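Local coordinates for protein-glutamine gamma-glutamyltransferase (PDB 6G49), which displays transglutaminase activity in vitro through its periplasmic domain, joining protein glutamine and lysine side chains, and is critical for the viability of Pseudomonas aeruginosa, at residues S40-P43 with G44-A47; E79-G83 with R84-Q88; E271-A275 with G276-L280. All coordinates share one frame; numbering follows the deposited sequence. Where two conformers were deposited one is given.

Interaction 1 (S40-P43 with G44-A47)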
loop_
_atom_site.group_PDB
_atom_site.type_symbol
_atom_site.label_atom_id
_atom_site.label_comp_id
_atom_site.label_asym_id
_atom_site.label_seq_id
_atom_site.Cartn_x
_atom_site.Cartn_y
_atom_site.Cartn_z
ATOM N N SER A 40 2.966 5.090 10.983
ATOM C CA SER A 40 3.069 6.321 10.170
ATOM C C SER A 40 4.324 6.229 9.308
ATOM O O SER A 40 5.238 5.349 9.515
ATOM C CB SER A 40 3.059 7.536 11.048
ATOM O OG SER A 40 4.292 7.632 11.713
ATOM N N MET A 41 4.375 7.050 8.291
ATOM C CA MET A 41 5.609 7.166 7.568
ATOM C C MET A 41 5.675 8.458 6.768
ATOM O O MET A 41 4.738 8.959 6.173
ATOM C CB MET A 41 5.777 6.018 6.593
ATOM C CG MET A 41 4.673 5.972 5.601
ATOM S SD MET A 41 5.018 4.550 4.630
ATOM C CE MET A 41 5.512 5.372 3.130
ATOM N N ALA A 42 6.894 8.981 6.801
ATOM C CA ALA A 42 7.286 10.052 5.958
ATOM C C ALA A 42 7.995 9.468 4.745
ATOM O O ALA A 42 8.628 8.436 4.898
ATOM C CB ALA A 42 8.203 10.948 6.718
ATOM N N PRO A 43 7.904 10.092 3.555
ATOM C CA PRO A 43 8.767 9.711 2.419
ATOM C C PRO A 43 10.218 9.672 2.932
ATOM O O PRO A 43 10.717 10.625 3.565
ATOM C CB PRO A 43 8.430 10.761 1.358
ATOM C CG PRO A 43 6.987 11.073 1.655
ATOM C CD PRO A 43 6.962 11.158 3.173
ATOM N N GLY A 44 10.865 8.529 2.699
ATOM C CA GLY A 44 12.191 8.244 3.256
ATOM C C GLY A 44 12.178 7.136 4.286
ATOM O O GLY A 44 13.156 6.409 4.502
ATOM N N ASP A 45 11.067 6.938 4.986
ATOM C CA ASP A 45 11.047 6.030 6.073
ATOM C C ASP A 45 11.032 4.592 5.567
ATOM O O ASP A 45 11.632 3.718 6.217
ATOM C CB ASP A 45 9.857 6.151 7.037
ATOM C CG ASP A 45 9.922 7.395 7.920
ATOM O OD1 ASP A 45 11.012 7.977 8.015
ATOM O OD2 ASP A 45 8.871 7.817 8.432
ATOM N N ILE A 46 10.416 4.330 4.411
ATOM C CA ILE A 46 10.384 2.960 3.904
ATOM C C ILE A 46 11.746 2.619 3.293
ATOM O O ILE A 46 12.168 1.462 3.327
ATOM C CB ILE A 46 9.207 2.696 2.931
ATOM C CG1 ILE A 46 7.898 3.137 3.558
ATOM C CG2 ILE A 46 9.183 1.208 2.562
ATOM C CD1 ILE A 46 7.665 2.534 4.907
ATOM N N ALA A 47 12.428 3.618 2.746
ATOM C CA ALA A 47 13.769 3.449 2.224
ATOM C C ALA A 47 14.681 2.950 3.351
ATOM O O ALA A 47 15.593 2.105 3.162
ATOM C CB ALA A 47 14.220 4.727 1.592
HETATM O O HOH W 1 7.920 5.803 10.334
HETATM O O HOH W 2 11.808 10.489 5.964
#
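Ala42 and Asp45 close a local turn that carries the chain from strand 40-41 into helix 45-50, beside the putative catalytic centre of the periplasmic domain. The backbone bond from Asp45 N to Ala42 O (2.9 Å) is joined by a second one from the side chain: Asp45 OD2 takes the amide of Ala42 N at 2.8 Å, almost straight at 173°, with the donor above the carboxylate plane. CG of Asp45 lies beside its own backbone N (chi1 -72°), which folds the carboxylate back over the turn. OD2 also accepts from a water, 2.9 Å away, that donates to Ser40 O, and it forms a salt bridge with Arg85 outside the turn; several partners thus fix the carboxylate and probably favour its charged form. Proline and glycine suit the corner, for the ring of Pro43 restricts phi while Gly44 readily adopts a positive phi of 112°. Under the turn, the thioether of Met41 lies by the CG1-CD1 branch of Ile46, with SD to CD1 at 3.3 Å, though Met41 has two deposited conformers and the fine detail is uncertain. Ile46 itself reaches Cys243, the nucleophile by similarity, their side chains about 4 Å apart. From Ala42 to Asp45 the backbone forms a type II beta turn, with proline and glycine in its two central positions.

Interaction 2 (E79-G83 with R84-Q88)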
loop_
_atom_site.group_PDB
_atom_site.type_symbol
_atom_site.label_atom_id
_atom_site.label_comp_id
_atom_site.label_asym_id
_atom_site.label_seq_id
_atom_site.Cartn_x
_atom_site.Cartn_y
_atom_site.Cartn_z
ATOM N N GLU A 79 -4.478 6.757 6.246
ATOM C CA GLU A 79 -5.519 7.622 5.728
ATOM C C GLU A 79 -5.348 9.077 6.114
ATOM O O GLU A 79 -6.167 9.901 5.642
ATOM C CB GLU A 79 -6.879 7.099 6.202
ATOM C CG GLU A 79 -7.293 5.806 5.525
ATOM C CD GLU A 79 -8.460 5.092 6.187
ATOM O OE1 GLU A 79 -8.331 4.809 7.365
ATOM O OE2 GLU A 79 -9.453 4.838 5.472
ATOM N N ARG A 80 -4.421 9.418 6.977
ATOM C CA ARG A 80 -4.248 10.794 7.461
ATOM C C ARG A 80 -2.937 11.331 6.893
ATOM O O ARG A 80 -1.927 10.668 6.985
ATOM C CB ARG A 80 -4.115 10.823 8.979
ATOM C CG ARG A 80 -5.410 10.389 9.634
ATOM C CD ARG A 80 -5.256 10.437 11.124
ATOM N NE ARG A 80 -6.557 10.396 11.738
ATOM C CZ ARG A 80 -6.760 10.081 13.014
ATOM N NH1 ARG A 80 -5.728 9.739 13.769
ATOM N NH2 ARG A 80 -7.994 10.101 13.503
ATOM N N PHE A 81 -2.993 12.491 6.260
ATOM C CA PHE A 81 -1.784 13.143 5.790
ATOM C C PHE A 81 -1.660 14.517 6.419
ATOM O O PHE A 81 -2.565 15.335 6.219
ATOM C CB PHE A 81 -1.799 13.307 4.278
ATOM C CG PHE A 81 -0.539 13.932 3.745
ATOM C CD1 PHE A 81 0.689 13.320 3.965
ATOM C CD2 PHE A 81 -0.594 15.125 3.042
ATOM C CE1 PHE A 81 1.861 13.907 3.512
ATOM C CE2 PHE A 81 0.572 15.701 2.573
ATOM C CZ PHE A 81 1.783 15.052 2.747
ATOM N N ASP A 82 -0.537 14.799 7.102
ATOM C CA ASP A 82 -0.395 16.071 7.878
ATOM C C ASP A 82 0.512 17.064 7.178
ATOM O O ASP A 82 0.832 18.077 7.762
ATOM C CB ASP A 82 0.069 15.825 9.308
ATOM C CG ASP A 82 1.500 15.350 9.430
ATOM O OD1 ASP A 82 2.167 15.248 8.407
ATOM O OD2 ASP A 82 1.909 15.122 10.562
ATOM N N GLY A 83 0.876 16.787 5.928
ATOM C CA GLY A 83 1.784 17.613 5.170
ATOM C C GLY A 83 3.212 17.085 5.178
ATOM O O GLY A 83 4.014 17.537 4.350
ATOM N N ARG A 84 3.525 16.162 6.089
ATOM C CA ARG A 84 4.855 15.475 6.208
ATOM C C ARG A 84 4.682 13.944 6.149
ATOM O O ARG A 84 5.297 13.230 5.351
ATOM C CB ARG A 84 5.561 15.856 7.523
ATOM C CG ARG A 84 4.677 15.810 8.766
ATOM C CD ARG A 84 5.310 15.826 10.153
ATOM N NE ARG A 84 4.556 15.001 11.092
ATOM C CZ ARG A 84 4.581 15.157 12.402
ATOM N NH1 ARG A 84 4.372 14.128 13.205
ATOM N NH2 ARG A 84 4.828 16.349 12.913
ATOM N N ARG A 85 3.822 13.421 7.001
ATOM C CA ARG A 85 3.718 11.984 7.246
ATOM C C ARG A 85 2.293 11.535 6.948
ATOM O O ARG A 85 1.331 12.275 7.158
ATOM C CB ARG A 85 3.990 11.589 8.700
ATOM C CG ARG A 85 5.326 12.052 9.263
ATOM C CD ARG A 85 5.438 11.647 10.731
ATOM N NE ARG A 85 5.667 10.213 10.931
ATOM C CZ ARG A 85 6.778 9.532 10.606
ATOM N NH1 ARG A 85 7.835 10.130 10.064
ATOM N NH2 ARG A 85 6.830 8.234 10.846
ATOM N N TRP A 86 2.208 10.314 6.414
ATOM C CA TRP A 86 0.992 9.568 6.315
ATOM C C TRP A 86 0.846 8.690 7.563
ATOM O O TRP A 86 1.867 8.169 8.114
ATOM C CB TRP A 86 0.999 8.718 5.052
ATOM C CG TRP A 86 0.857 9.507 3.789
ATOM C CD1 TRP A 86 1.824 10.116 3.045
ATOM C CD2 TRP A 86 -0.384 9.847 3.159
ATOM N NE1 TRP A 86 1.270 10.812 2.013
ATOM C CE2 TRP A 86 -0.086 10.648 2.030
ATOM C CE3 TRP A 86 -1.710 9.519 3.441
ATOM C CZ2 TRP A 86 -1.063 11.118 1.167
ATOM C CZ3 TRP A 86 -2.677 9.996 2.583
ATOM C CH2 TRP A 86 -2.372 10.797 1.468
ATOM N N ALA A 87 -0.388 8.584 8.081
ATOM C CA ALA A 87 -0.575 7.861 9.333
ATOM C C ALA A 87 -1.898 7.108 9.376
ATOM O O ALA A 87 -2.895 7.501 8.750
ATOM C CB ALA A 87 -0.513 8.788 10.537
ATOM N N GLN A 88 -1.851 6.024 10.121
ATOM C CA GLN A 88 -3.048 5.195 10.390
ATOM C C GLN A 88 -4.079 6.027 11.177
ATOM O O GLN A 88 -3.697 6.752 12.121
ATOM C CB GLN A 88 -2.672 3.959 11.233
ATOM C CG GLN A 88 -3.787 3.001 11.510
ATOM C CD GLN A 88 -3.311 1.787 12.282
ATOM O OE1 GLN A 88 -2.669 1.914 13.336
ATOM N NE2 GLN A 88 -3.558 0.641 11.673
#
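Phe81 and Trp86 pack on one face of a tight antiparallel hairpin, while Asp82 organises the loop that joins its strands. Arg80 and Ala87 form the hydrogen-bonded pair: Arg80 N gives its hydrogen to Ala87 O at 3.0 Å, and Ala87 N returns one to Arg80 O at 2.8 Å. Ala87 O also receives a weak bond from Glu79 N, and with Glu79 and Arg80 both facing Ala87 this is a classic beta bulge. At the loop, Asp82 N donates to Arg85 O over 3.1 Å. The Asp82 side chain adds two more bonds: OD1 accepts Arg84 N, an Asx turn, and Arg85 N, each at 2.8 Å and from opposite faces of the carboxylate plane; the Arg85 bond is nearly straight (177°). CG of Asp82 sits between its own N and carbonyl carbon (chi1 70°), turning OD1 back over those two amides, and Gly83 accepts the positive phi needed there. OD2 lies over one face of the Arg84 guanidinium, a link by charge alone that is doubtful in detail because Arg84 has two conformers. The Glu79 carboxylate is held by Arg262, Arg175 and Gln91, and the Arg85 guanidinium meets Ser40 and Asp45. On the buried side the Phe81 ring and the five-membered ring of Trp86 make an offset stack, centroids 4.3 Å apart, and Phe81 CB sits squarely over the six-membered ring at 3.6 Å. Trp86 also rests on helix 243-256. One oxygen gripped by the amides of Arg84 and Arg85 ties the loop backbone together, while both arginine side chains probably keep some freedom.

Interaction 3 (E271-A275 with G276-L280)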
loop_
_atom_site.group_PDB
_atom_site.type_symbol
_atom_site.label_atom_id
_atom_site.label_comp_id
_atom_site.label_asym_id
_atom_site.label_seq_id
_atom_site.Cartn_x
_atom_site.Cartn_y
_atom_site.Cartn_z
ATOM N N GLU A 271 11.323 -13.793 -1.542
ATOM C CA GLU A 271 12.430 -14.579 -2.044
ATOM C C GLU A 271 12.138 -16.070 -1.878
ATOM O O GLU A 271 11.887 -16.528 -0.794
ATOM C CB GLU A 271 13.670 -14.197 -1.248
ATOM C CG GLU A 271 14.068 -12.720 -1.335
ATOM C CD GLU A 271 13.179 -11.748 -0.550
ATOM O OE1 GLU A 271 13.068 -11.849 0.671
ATOM O OE2 GLU A 271 12.607 -10.844 -1.168
ATOM N N LEU A 272 12.173 -16.807 -2.972
ATOM C CA LEU A 272 11.878 -18.227 -2.936
ATOM C C LEU A 272 12.994 -19.132 -2.418
ATOM O O LEU A 272 14.108 -19.049 -2.880
ATOM C CB LEU A 272 11.490 -18.682 -4.335
ATOM C CG LEU A 272 11.098 -20.134 -4.553
ATOM C CD1 LEU A 272 9.871 -20.490 -3.740
ATOM C CD2 LEU A 272 10.822 -20.321 -6.030
ATOM N N ASN A 273 12.661 -19.996 -1.464
ATOM C CA ASN A 273 13.596 -20.992 -0.938
ATOM C C ASN A 273 13.156 -22.357 -1.492
ATOM O O ASN A 273 12.218 -22.981 -0.995
ATOM C CB ASN A 273 13.498 -21.087 0.568
ATOM C CG ASN A 273 14.469 -22.086 1.167
ATOM O OD1 ASN A 273 15.039 -22.891 0.427
ATOM N ND2 ASN A 273 14.738 -21.964 2.461
ATOM N N PRO A 274 13.762 -22.820 -2.591
ATOM C CA PRO A 274 13.307 -24.069 -3.203
ATOM C C PRO A 274 13.648 -25.301 -2.340
ATOM O O PRO A 274 12.930 -26.266 -2.461
ATOM C CB PRO A 274 14.051 -24.125 -4.540
ATOM C CG PRO A 274 15.264 -23.264 -4.288
ATOM C CD PRO A 274 14.763 -22.133 -3.410
ATOM N N ALA A 275 14.613 -25.186 -1.451
ATOM C CA ALA A 275 14.968 -26.312 -0.517
ATOM C C ALA A 275 13.820 -26.543 0.474
ATOM O O ALA A 275 13.598 -27.690 0.873
ATOM C CB ALA A 275 16.265 -26.096 0.195
ATOM N N GLY A 276 13.104 -25.480 0.884
ATOM C CA GLY A 276 12.029 -25.593 1.866
ATOM C C GLY A 276 10.643 -25.400 1.335
ATOM O O GLY A 276 9.701 -25.593 2.067
ATOM N N ASN A 277 10.484 -25.006 0.057
ATOM C CA ASN A 277 9.256 -24.747 -0.584
ATOM C C ASN A 277 8.455 -23.635 0.126
ATOM O O ASN A 277 7.260 -23.788 0.447
ATOM C CB ASN A 277 8.385 -25.991 -0.713
ATOM C CG ASN A 277 7.278 -25.766 -1.702
ATOM O OD1 ASN A 277 7.440 -25.081 -2.700
ATOM N ND2 ASN A 277 6.106 -26.283 -1.389
ATOM N N TYR A 278 9.154 -22.524 0.390
ATOM C CA TYR A 278 8.473 -21.364 0.982
ATOM C C TYR A 278 9.108 -20.097 0.442
ATOM O O TYR A 278 10.227 -20.070 -0.096
ATOM C CB TYR A 278 8.520 -21.425 2.501
ATOM C CG TYR A 278 9.860 -21.390 3.170
ATOM C CD1 TYR A 278 10.511 -20.211 3.513
ATOM C CD2 TYR A 278 10.441 -22.578 3.626
ATOM C CE1 TYR A 278 11.725 -20.207 4.168
ATOM C CE2 TYR A 278 11.644 -22.583 4.301
ATOM C CZ TYR A 278 12.277 -21.394 4.609
ATOM O OH TYR A 278 13.479 -21.371 5.255
ATOM N N LEU A 279 8.356 -18.991 0.618
ATOM C CA LEU A 279 8.824 -17.651 0.318
ATOM C C LEU A 279 9.262 -16.964 1.619
ATOM O O LEU A 279 8.567 -17.033 2.637
ATOM C CB LEU A 279 7.689 -16.810 -0.281
ATOM C CG LEU A 279 7.340 -16.988 -1.757
ATOM C CD1 LEU A 279 6.350 -15.896 -2.144
ATOM C CD2 LEU A 279 8.531 -16.924 -2.683
ATOM N N LEU A 280 10.429 -16.333 1.570
ATOM C CA LEU A 280 10.864 -15.407 2.601
ATOM C C LEU A 280 10.475 -13.985 2.141
ATOM O O LEU A 280 10.673 -13.626 0.985
ATOM C CB LEU A 280 12.369 -15.482 2.799
ATOM C CG LEU A 280 12.833 -16.856 3.288
ATOM C CD1 LEU A 280 13.353 -17.635 2.115
ATOM C CD2 LEU A 280 13.862 -16.730 4.374
#
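CG lies opposite the backbone N in Asn273 (chi1 -179°) and between backbone N and carbonyl carbon in Tyr278 (62°), and these settings bring two cross-strand neighbours together. The tyrosine torsion places its ring beneath Asn273 CB, which stands over the ring centre in a CH-pi contact at 4.1 Å; the asparagine torsion swings ND2 to within 3.1 Å of Tyr278 OH, the amide plane turned 61° from the ring. Gly276, having no side chain, lets the ring lie close to the turn. Beneath the pair runs regular antiparallel bonding: Asn273 N to Tyr278 O at 2.8 Å, Glu271 N to Leu280 O at 2.6 Å and Leu280 N to Glu271 O at 2.8 Å. Asn277 and Tyr278 both face Asn273, forming a G1 beta bulge; the weak bonds from their amides end on Asn273 O, which also accepts Gly276 N. Asn277 takes left-handed backbone angles there, which asparagine tolerates well. This beta hairpin closes the six-stranded antiparallel sheet at one side, strand 271-273 being its outermost strand in the chain and strand 278-282 pairing with strand 55-61. OD1 of Asn273 receives weak bonds from Ala275 N and Gly276 N, helping the loop to turn. Farther along, Leu280 CD1 touches Asn273 CB at 3.8 Å on the tyrosine face, and Glu271 bends its carboxylate to hydrogen-bond His282. A bound phosphate ion, probably from the crystallisation liquor, lies about 3 Å from the Tyr278 side chain.

In the fold
Interactions 1 and 2 are neighbours, their centres 11 Å apart in the same antiparallel sheet, where strands 40-41 and 86-87 pair. Ser40 OG and Met41 N meet Arg85 and the backbone of Trp86, and Arg85 also binds Asp45, so one arginine links turn and hairpin. Both are partly buried, with apolar groups turned inward and an aspartate carboxylate accepting one backbone amide in interaction 1 and two in interaction 2. Interaction 3 lies apart at the surface, about 22 Å from interaction 2 between nearest atoms and across the chain's centre from it; it belongs to the other sheet. Its asparagine is neutral, its loop bonds are mostly weak, more of its residues are exposed and only Leu279 is buried.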